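Local coordinates for protein 2-hydroxyhepta-2,4-diene-1,7-dioate isomerase (Corynebacterium glutamicum, PDB 4DBF) that probably works as a lyase or isomerase of the fumarylacetoacetate hydrolase family, with oxaloacetate decarboxylase activity, and binds magnesium, at residues Gly137-Val142 / Met233-Ile238; Leu160-Ile165 / Ile203-Leu208. All blocks are in the same frame, centred on the assembly; numbering follows the deposited sequence.

Interaction 1 (Gly137-Val142 / Met233-Ile238); sequences GELAVV and MKMGEI. With MG (magnesium ion), chain C.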
ATOM      1  N   GLY A 137      -6.626   6.215  18.291  1.00 23.37           N
ATOM      2  CA  GLY A 137      -5.267   6.526  18.632  1.00 21.46           C
ATOM      3  C   GLY A 137      -4.430   5.296  18.797  1.00 21.61           C
ATOM      4  O   GLY A 137      -4.783   4.438  19.524  1.00 20.46           O
ATOM      5  N   GLU A 138      -3.293   5.256  18.124  1.00 20.37           N
ATOM      6  CA  GLU A 138      -2.431   4.108  18.153  1.00 20.47           C
ATOM      7  C   GLU A 138      -0.976   4.437  18.237  1.00 19.41           C
ATOM      8  O   GLU A 138      -0.526   5.393  17.711  1.00 20.13           O
ATOM      9  CB  GLU A 138      -2.661   3.176  16.955  1.00 20.21           C
ATOM     10  CG  GLU A 138      -4.091   3.046  16.536  1.00 22.21           C
ATOM     11  CD  GLU A 138      -4.393   1.918  15.564  1.00 25.44           C
ATOM     12  OE1 GLU A 138      -3.585   1.100  15.243  1.00 24.37           O
ATOM     13  OE2 GLU A 138      -5.505   1.855  15.124  1.00 26.74           O
ATOM     14  N   LEU A 139      -0.255   3.587  18.906  1.00 20.61           N
ATOM     15  CA  LEU A 139       1.169   3.612  18.852  1.00 21.50           C
ATOM     16  C   LEU A 139       1.649   3.111  17.492  1.00 20.76           C
ATOM     17  O   LEU A 139       1.265   2.091  17.049  1.00 21.04           O
ATOM     18  CB  LEU A 139       1.745   2.753  19.946  1.00 22.00           C
ATOM     19  CG  LEU A 139       3.243   2.759  19.999  1.00 23.63           C
ATOM     20  CD1 LEU A 139       3.809   4.109  20.371  1.00 25.06           C
ATOM     21  CD2 LEU A 139       3.711   1.666  20.927  1.00 26.54           C
ATOM     22  N   ALA A 140       2.494   3.897  16.860  1.00 20.69           N
ATOM     23  CA  ALA A 140       3.003   3.611  15.538  1.00 20.53           C
ATOM     24  C   ALA A 140       4.473   3.323  15.602  1.00 20.42           C
ATOM     25  O   ALA A 140       5.178   3.975  16.271  1.00 22.29           O
ATOM     26  CB  ALA A 140       2.750   4.750  14.575  1.00 18.54           C
ATOM     27  N   VAL A 141       4.876   2.336  14.857  1.00 21.65           N
ATOM     28  CA  VAL A 141       6.253   1.971  14.768  1.00 23.60           C
ATOM     29  C   VAL A 141       6.810   2.417  13.421  1.00 22.87           C
ATOM     30  O   VAL A 141       6.238   2.154  12.409  1.00 24.97           O
ATOM     31  CB  VAL A 141       6.435   0.468  14.864  1.00 24.24           C
ATOM     32  CG1 VAL A 141       7.872   0.115  14.728  1.00 27.63           C
ATOM     33  CG2 VAL A 141       5.877  -0.074  16.149  1.00 28.94           C
ATOM     34  N   VAL A 142       7.944   3.067  13.433  1.00 20.60           N
ATOM     35  CA  VAL A 142       8.582   3.380  12.187  1.00 19.86           C
ATOM     36  C   VAL A 142       9.804   2.496  11.957  1.00 20.19           C
ATOM     37  O   VAL A 142      10.696   2.461  12.751  1.00 19.71           O
ATOM     38  CB  VAL A 142       8.965   4.853  12.082  1.00 20.50           C
ATOM     39  CG1 VAL A 142       9.651   5.112  10.784  1.00 21.16           C
ATOM     40  CG2 VAL A 142       7.761   5.729  12.239  1.00 22.10           C
ATOM     41  N   MET A 233      -1.202  -9.127  20.585  1.00 29.21           N
ATOM     42  CA  MET A 233       0.158  -9.395  20.091  1.00 28.35           C
ATOM     43  C   MET A 233       0.997  -8.239  20.531  1.00 27.50           C
ATOM     44  O   MET A 233       0.646  -7.067  20.255  1.00 27.15           O
ATOM     45  CB  MET A 233       0.211  -9.513  18.570  1.00 29.69           C
ATOM     46  CG  MET A 233      -0.622 -10.587  17.984  1.00 31.94           C
ATOM     47  SD  MET A 233      -0.489 -10.597  16.145  1.00 40.86           S
ATOM     48  CE  MET A 233       1.180 -10.469  15.764  1.00 39.17           C
ATOM     49  N   LYS A 234       2.041  -8.554  21.308  1.00 25.67           N
ATOM     50  CA  LYS A 234       3.019  -7.583  21.767  0.50 26.23           C
ATOM     51  C   LYS A 234       3.874  -7.160  20.599  1.00 25.38           C
ATOM     52  O   LYS A 234       3.848  -7.820  19.551  1.00 25.07           O
ATOM     53  CB  LYS A 234       3.900  -8.221  22.844  0.50 25.93           C
ATOM     54  CG  LYS A 234       3.081  -8.901  23.955  0.50 27.63           C
ATOM     55  CD  LYS A 234       3.928  -9.185  25.182  0.50 29.18           C
ATOM     56  CE  LYS A 234       3.107  -9.077  26.465  0.50 25.96           C
ATOM     57  NZ  LYS A 234       3.631 -10.078  27.395  0.50 29.96           N
ATOM     58  N   MET A 235       4.693  -6.133  20.819  1.00 26.15           N
ATOM     59  CA  MET A 235       5.451  -5.514  19.757  1.00 27.92           C
ATOM     60  C   MET A 235       6.268  -6.517  18.909  1.00 26.79           C
ATOM     61  O   MET A 235       6.253  -6.497  17.676  1.00 26.39           O
ATOM     62  CB  MET A 235       6.347  -4.443  20.362  1.00 27.93           C
ATOM     63  CG  MET A 235       7.047  -3.655  19.343  1.00 30.68           C
ATOM     64  SD  MET A 235       5.906  -2.681  18.314  1.00 37.92           S
ATOM     65  CE  MET A 235       4.625  -2.125  19.384  1.00 31.42           C
ATOM     66  N   GLY A 236       6.977  -7.408  19.582  1.00 27.23           N
ATOM     67  CA  GLY A 236       7.893  -8.293  18.878  1.00 23.96           C
ATOM     68  C   GLY A 236       7.106  -9.268  18.055  1.00 23.84           C
ATOM     69  O   GLY A 236       7.502  -9.611  16.960  1.00 23.68           O
ATOM     70  N   GLU A 237       5.965  -9.700  18.550  1.00 21.98           N
ATOM     71  CA  GLU A 237       5.182 -10.667  17.814  1.00 21.99           C
ATOM     72  C   GLU A 237       4.519  -9.971  16.580  1.00 21.86           C
ATOM     73  O   GLU A 237       4.398 -10.580  15.529  1.00 21.19           O
ATOM     74  CB  GLU A 237       4.076 -11.272  18.678  1.00 22.74           C
ATOM     75  CG  GLU A 237       3.271 -12.284  17.939  1.00 27.81           C
ATOM     76  CD  GLU A 237       2.129 -12.919  18.745  1.00 35.39           C
ATOM     77  OE1 GLU A 237       1.916 -12.560  19.935  1.00 33.44           O
ATOM     78  OE2 GLU A 237       1.438 -13.774  18.126  1.00 39.11           O
ATOM     79  N   ILE A 238       4.087  -8.723  16.744  1.00 21.60           N
ATOM     80  CA  ILE A 238       3.545  -7.976  15.568  1.00 20.79           C
ATOM     81  C   ILE A 238       4.593  -7.932  14.436  1.00 21.50           C
ATOM     82  O   ILE A 238       4.317  -8.261  13.282  1.00 19.89           O
ATOM     83  CB  ILE A 238       3.189  -6.555  15.974  1.00 21.55           C
ATOM     84  CG1 ILE A 238       2.045  -6.604  17.010  1.00 19.13           C
ATOM     85  CG2 ILE A 238       2.696  -5.731  14.724  1.00 20.32           C
ATOM     86  CD1 ILE A 238       1.691  -5.193  17.594  1.00 22.58           C
TER
HETATM   87 MG    MG C 401      -6.815   0.540  14.063  1.00 25.88          MG
HETATM   88  O   HOH W   1      -5.008  -0.555  13.609  1.00 21.08           O
HETATM   89  O   HOH W   2      -7.871  -1.042  13.264  1.00 23.74           O
HETATM   90  O   HOH W   3      -7.207  -0.261  15.901  1.00 29.01           O
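A methionine sulfur set against a valine methyl is the striking feature here: Met-235 SD lies 3.4 Å from Val-141 CG2, the two side chains meeting tip to tip. Within 233-238, Met-235 alone touches the strand segment. Its CG stands opposite the backbone N (chi1 -174°), and the chain then bends at both chi2 and chi3, which brings SD and CE in toward the strand. CE touches two partners, 4.0 Å from Val-141 CG2 and 4.2 Å from Leu-139 CD2; the leucine crosses the methionine at about a right angle. The contact is small and buried, held by apolar packing alone. Met-235 opens the first turn of helix 235-243, right after Lys-234 at the N-cap, whose O accepts from Ile-238 N at 3.0 Å.

Leu-139 and Val-141 point to the helix and Ala-140 away from it. Glu-138, just before Leu-139, binds the magnesium ion through OE2 at 2.1 Å, together with Glu-136 and Asp-167. Its OE1 takes a hydrogen bond at 2.7 Å from a water that is itself a metal ligand, which ties down both carboxylate oxygens. Strand 133-143 runs between antiparallel neighbours 159-170 and 253-255, and helix 235-243 packs against it there, with Trp-155 and Thr-256 also touching Met-235 and Ile-254 touching both Val-141 and Ile-238.

Interaction 2 (Leu160-Ile165 / Ile203-Leu208); sequences LGFTII and IDLDNL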
ATOM      1  N   LEU A 160      13.219   2.275  13.856  1.00 21.22           N
ATOM      2  CA  LEU A 160      13.763   3.579  14.000  1.00 22.85           C
ATOM      3  C   LEU A 160      13.255   4.231  15.268  1.00 23.19           C
ATOM      4  O   LEU A 160      14.003   4.755  16.000  1.00 21.85           O
ATOM      5  CB  LEU A 160      13.433   4.459  12.802  1.00 23.03           C
ATOM      6  CG  LEU A 160      13.883   5.899  12.868  1.00 25.84           C
ATOM      7  CD1 LEU A 160      15.363   6.065  12.997  1.00 29.39           C
ATOM      8  CD2 LEU A 160      13.322   6.798  11.795  1.00 26.81           C
ATOM      9  N   GLY A 161      11.959   4.216  15.461  1.00 20.92           N
ATOM     10  CA  GLY A 161      11.380   4.835  16.633  1.00 21.86           C
ATOM     11  C   GLY A 161       9.872   4.742  16.632  1.00 20.46           C
ATOM     12  O   GLY A 161       9.269   3.994  15.815  1.00 19.89           O
ATOM     13  N   PHE A 162       9.262   5.486  17.550  1.00 20.80           N
ATOM     14  CA  PHE A 162       7.826   5.372  17.760  1.00 21.59           C
ATOM     15  C   PHE A 162       7.225   6.705  17.365  1.00 21.90           C
ATOM     16  O   PHE A 162       7.863   7.721  17.551  1.00 22.35           O
ATOM     17  CB  PHE A 162       7.467   5.104  19.254  1.00 22.36           C
ATOM     18  CG  PHE A 162       7.712   3.673  19.676  1.00 25.90           C
ATOM     19  CD1 PHE A 162       7.543   2.622  18.784  1.00 28.88           C
ATOM     20  CD2 PHE A 162       8.118   3.372  20.978  1.00 30.29           C
ATOM     21  CE1 PHE A 162       7.820   1.278  19.173  1.00 33.63           C
ATOM     22  CE2 PHE A 162       8.342   2.028  21.373  1.00 28.32           C
ATOM     23  CZ  PHE A 162       8.204   0.998  20.453  1.00 28.98           C
ATOM     24  N   THR A 163       5.991   6.691  16.846  1.00 20.32           N
ATOM     25  CA  THR A 163       5.242   7.923  16.659  1.00 21.15           C
ATOM     26  C   THR A 163       3.777   7.664  16.947  1.00 20.44           C
ATOM     27  O   THR A 163       3.442   6.604  17.424  1.00 19.31           O
ATOM     28  CB  THR A 163       5.540   8.543  15.219  1.00 22.00           C
ATOM     29  OG1 THR A 163       4.970   9.851  15.152  1.00 23.83           O
ATOM     30  CG2 THR A 163       4.986   7.659  14.128  1.00 22.54           C
ATOM     31  N   ILE A 164       2.898   8.619  16.701  1.00 20.32           N
ATOM     32  CA  ILE A 164       1.491   8.388  16.938  1.00 19.27           C
ATOM     33  C   ILE A 164       0.829   8.302  15.571  1.00 20.21           C
ATOM     34  O   ILE A 164       1.230   9.029  14.616  1.00 19.75           O
ATOM     35  CB  ILE A 164       0.856   9.563  17.737  1.00 20.18           C
ATOM     36  CG1 ILE A 164       1.662   9.875  19.026  1.00 17.57           C
ATOM     37  CG2 ILE A 164      -0.633   9.211  18.030  1.00 19.03           C
ATOM     38  CD1 ILE A 164       1.158  11.163  19.751  1.00 21.66           C
ATOM     39  N   ILE A 165      -0.167   7.433  15.452  1.00 18.18           N
ATOM     40  CA  ILE A 165      -1.051   7.433  14.261  1.00 18.44           C
ATOM     41  C   ILE A 165      -2.520   7.533  14.699  1.00 20.24           C
ATOM     42  O   ILE A 165      -2.901   7.004  15.730  1.00 20.79           O
ATOM     43  CB  ILE A 165      -0.782   6.207  13.334  1.00 18.73           C
ATOM     44  CG1 ILE A 165      -1.680   6.301  12.076  1.00 20.63           C
ATOM     45  CG2 ILE A 165      -1.024   4.803  14.076  1.00 16.70           C
ATOM     46  CD1 ILE A 165      -1.358   5.303  10.999  1.00 18.79           C
ATOM     47  N   ILE A 203       9.924   4.308  26.530  1.00 44.41           N
ATOM     48  CA  ILE A 203       8.502   4.035  26.371  1.00 43.95           C
ATOM     49  C   ILE A 203       8.222   2.687  26.979  1.00 43.88           C
ATOM     50  O   ILE A 203       8.745   1.670  26.532  1.00 44.91           O
ATOM     51  CB  ILE A 203       8.056   4.036  24.857  1.00 43.43           C
ATOM     52  CG1 ILE A 203       8.326   5.377  24.187  1.00 41.99           C
ATOM     53  CG2 ILE A 203       6.622   3.565  24.704  1.00 43.25           C
ATOM     54  CD1 ILE A 203       7.733   6.561  24.915  1.00 41.66           C
ATOM     55  N   ASP A 204       7.381   2.677  28.006  1.00 43.04           N
ATOM     56  CA  ASP A 204       7.029   1.437  28.695  1.00 42.62           C
ATOM     57  C   ASP A 204       5.838   0.677  28.056  1.00 41.22           C
ATOM     58  O   ASP A 204       4.676   0.990  28.289  1.00 40.54           O
ATOM     59  CB  ASP A 204       6.793   1.762  30.176  1.00 43.12           C
ATOM     60  CG  ASP A 204       6.707   0.523  31.056  1.00 46.83           C
ATOM     61  OD1 ASP A 204       6.712   0.721  32.290  1.00 52.20           O
ATOM     62  OD2 ASP A 204       6.619  -0.620  30.549  1.00 46.11           O
ATOM     63  N   LEU A 205       6.124  -0.322  27.234  1.00 39.89           N
ATOM     64  CA  LEU A 205       5.044  -1.007  26.504  1.00 40.51           C
ATOM     65  C   LEU A 205       4.110  -1.803  27.447  1.00 41.25           C
ATOM     66  O   LEU A 205       2.982  -2.204  27.072  1.00 40.42           O
ATOM     67  CB  LEU A 205       5.613  -1.877  25.389  1.00 40.52           C
ATOM     68  CG  LEU A 205       6.296  -1.080  24.255  1.00 41.13           C
ATOM     69  CD1 LEU A 205       6.968  -2.020  23.224  1.00 40.55           C
ATOM     70  CD2 LEU A 205       5.357  -0.098  23.575  1.00 40.37           C
ATOM     71  N   ASP A 206       4.580  -1.975  28.683  1.00 42.00           N
ATOM     72  CA  ASP A 206       3.825  -2.616  29.761  1.00 43.02           C
ATOM     73  C   ASP A 206       2.874  -1.646  30.466  1.00 42.36           C
ATOM     74  O   ASP A 206       2.013  -2.066  31.254  1.00 43.18           O
ATOM     75  CB  ASP A 206       4.813  -3.237  30.781  1.00 44.42           C
ATOM     76  CG  ASP A 206       5.109  -4.693  30.493  1.00 48.05           C
ATOM     77  OD1 ASP A 206       5.489  -5.457  31.432  1.00 53.86           O
ATOM     78  OD2 ASP A 206       4.905  -5.098  29.333  1.00 52.92           O
ATOM     79  N   ASN A 207       3.052  -0.350  30.215  1.00 40.56           N
ATOM     80  CA  ASN A 207       2.208   0.671  30.800  1.00 39.75           C
ATOM     81  C   ASN A 207       2.306   1.975  30.006  1.00 37.79           C
ATOM     82  O   ASN A 207       2.969   2.898  30.430  1.00 38.60           O
ATOM     83  CB  ASN A 207       2.569   0.912  32.283  1.00 39.95           C
ATOM     84  CG  ASN A 207       1.574   1.831  32.984  1.00 42.73           C
ATOM     85  OD1 ASN A 207       0.411   1.967  32.551  1.00 42.01           O
ATOM     86  ND2 ASN A 207       2.025   2.480  34.074  1.00 42.37           N
ATOM     87  N   LEU A 208       1.703   2.002  28.821  1.00 35.25           N
ATOM     88  CA  LEU A 208       1.614   3.203  28.013  1.00 33.23           C
ATOM     89  C   LEU A 208       0.150   3.633  27.829  1.00 31.72           C
ATOM     90  O   LEU A 208      -0.565   2.990  27.068  1.00 32.47           O
ATOM     91  CB  LEU A 208       2.188   2.920  26.625  1.00 32.84           C
ATOM     92  CG  LEU A 208       2.516   4.173  25.820  1.00 31.77           C
ATOM     93  CD1 LEU A 208       3.510   5.066  26.599  1.00 30.43           C
ATOM     94  CD2 LEU A 208       3.085   3.724  24.455  1.00 31.51           C
TER
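Strand 159-170 of the C-terminal FAH-family region meets the loop between strands 190-197 and 209-216 through one aromatic ring, that of Phe-162. Ile-203 comes in at the ring's edge, its CG1 near the ring plane and 3.8 Å from Phe-162 CD2. The branch point follows closely, with Ile-203 CB 4.0 Å from Phe-162 CE2 and Ile-203 CG2 4.1 Å from Phe-162 CE2, so the isoleucine lies along the CD2-CE2 side of the ring instead of touching it at a single point. The two side chains run alongside one another, pointing opposite ways. With CG beside the backbone N (chi1 -77°), the phenyl group projects from the strand toward the loop.

Leu-205 closes on the ring more loosely and obliquely, Phe-162 CE2 to Leu-205 CD2 being 4.3 Å. What presents this leucine is a type I beta turn from Asp-204 to Asn-207, closed by Asn-207 N to Asp-204 O at 2.9 Å. An Asx turn is superimposed on it: Asp-204 OD2 accepts from Asp-206 N at 3.1 Å, the donor sitting 39° out of the carboxylate plane. Leu-205 O and Asp-206 O also bond to Ser-228 OG and Asn-229 ND2. On the strand side, a classic beta bulge at Leu-160 and Gly-161, opposite Val-142, comes just before Phe-162, whose ring also touches Val-141 and Ile-200.

Overall arrangement
Interactions 1 and 2 have centres 8 Å apart and meet along the antiparallel pair of strands 133-143 and 159-170. At the bulge, Val-142 O lies 2.8 Å from Leu-160 N and Val-142 N 2.9 Å from Gly-161 O, both probable hydrogen bonds. Side chains join them too: Leu-139 CD2 is 3.6 Å from Leu-205 CD2, so that Leu-139 touches both the helix methionine of interaction 1 and the turn of interaction 2. The magnesium site adjoins this packing without being part of it. Glu-138 is its ligand from segment 137-142; the side chains of Phe-162 and Glu-138 are about 10 Å apart, those of Leu-139 and Asp-167 about 11 Å.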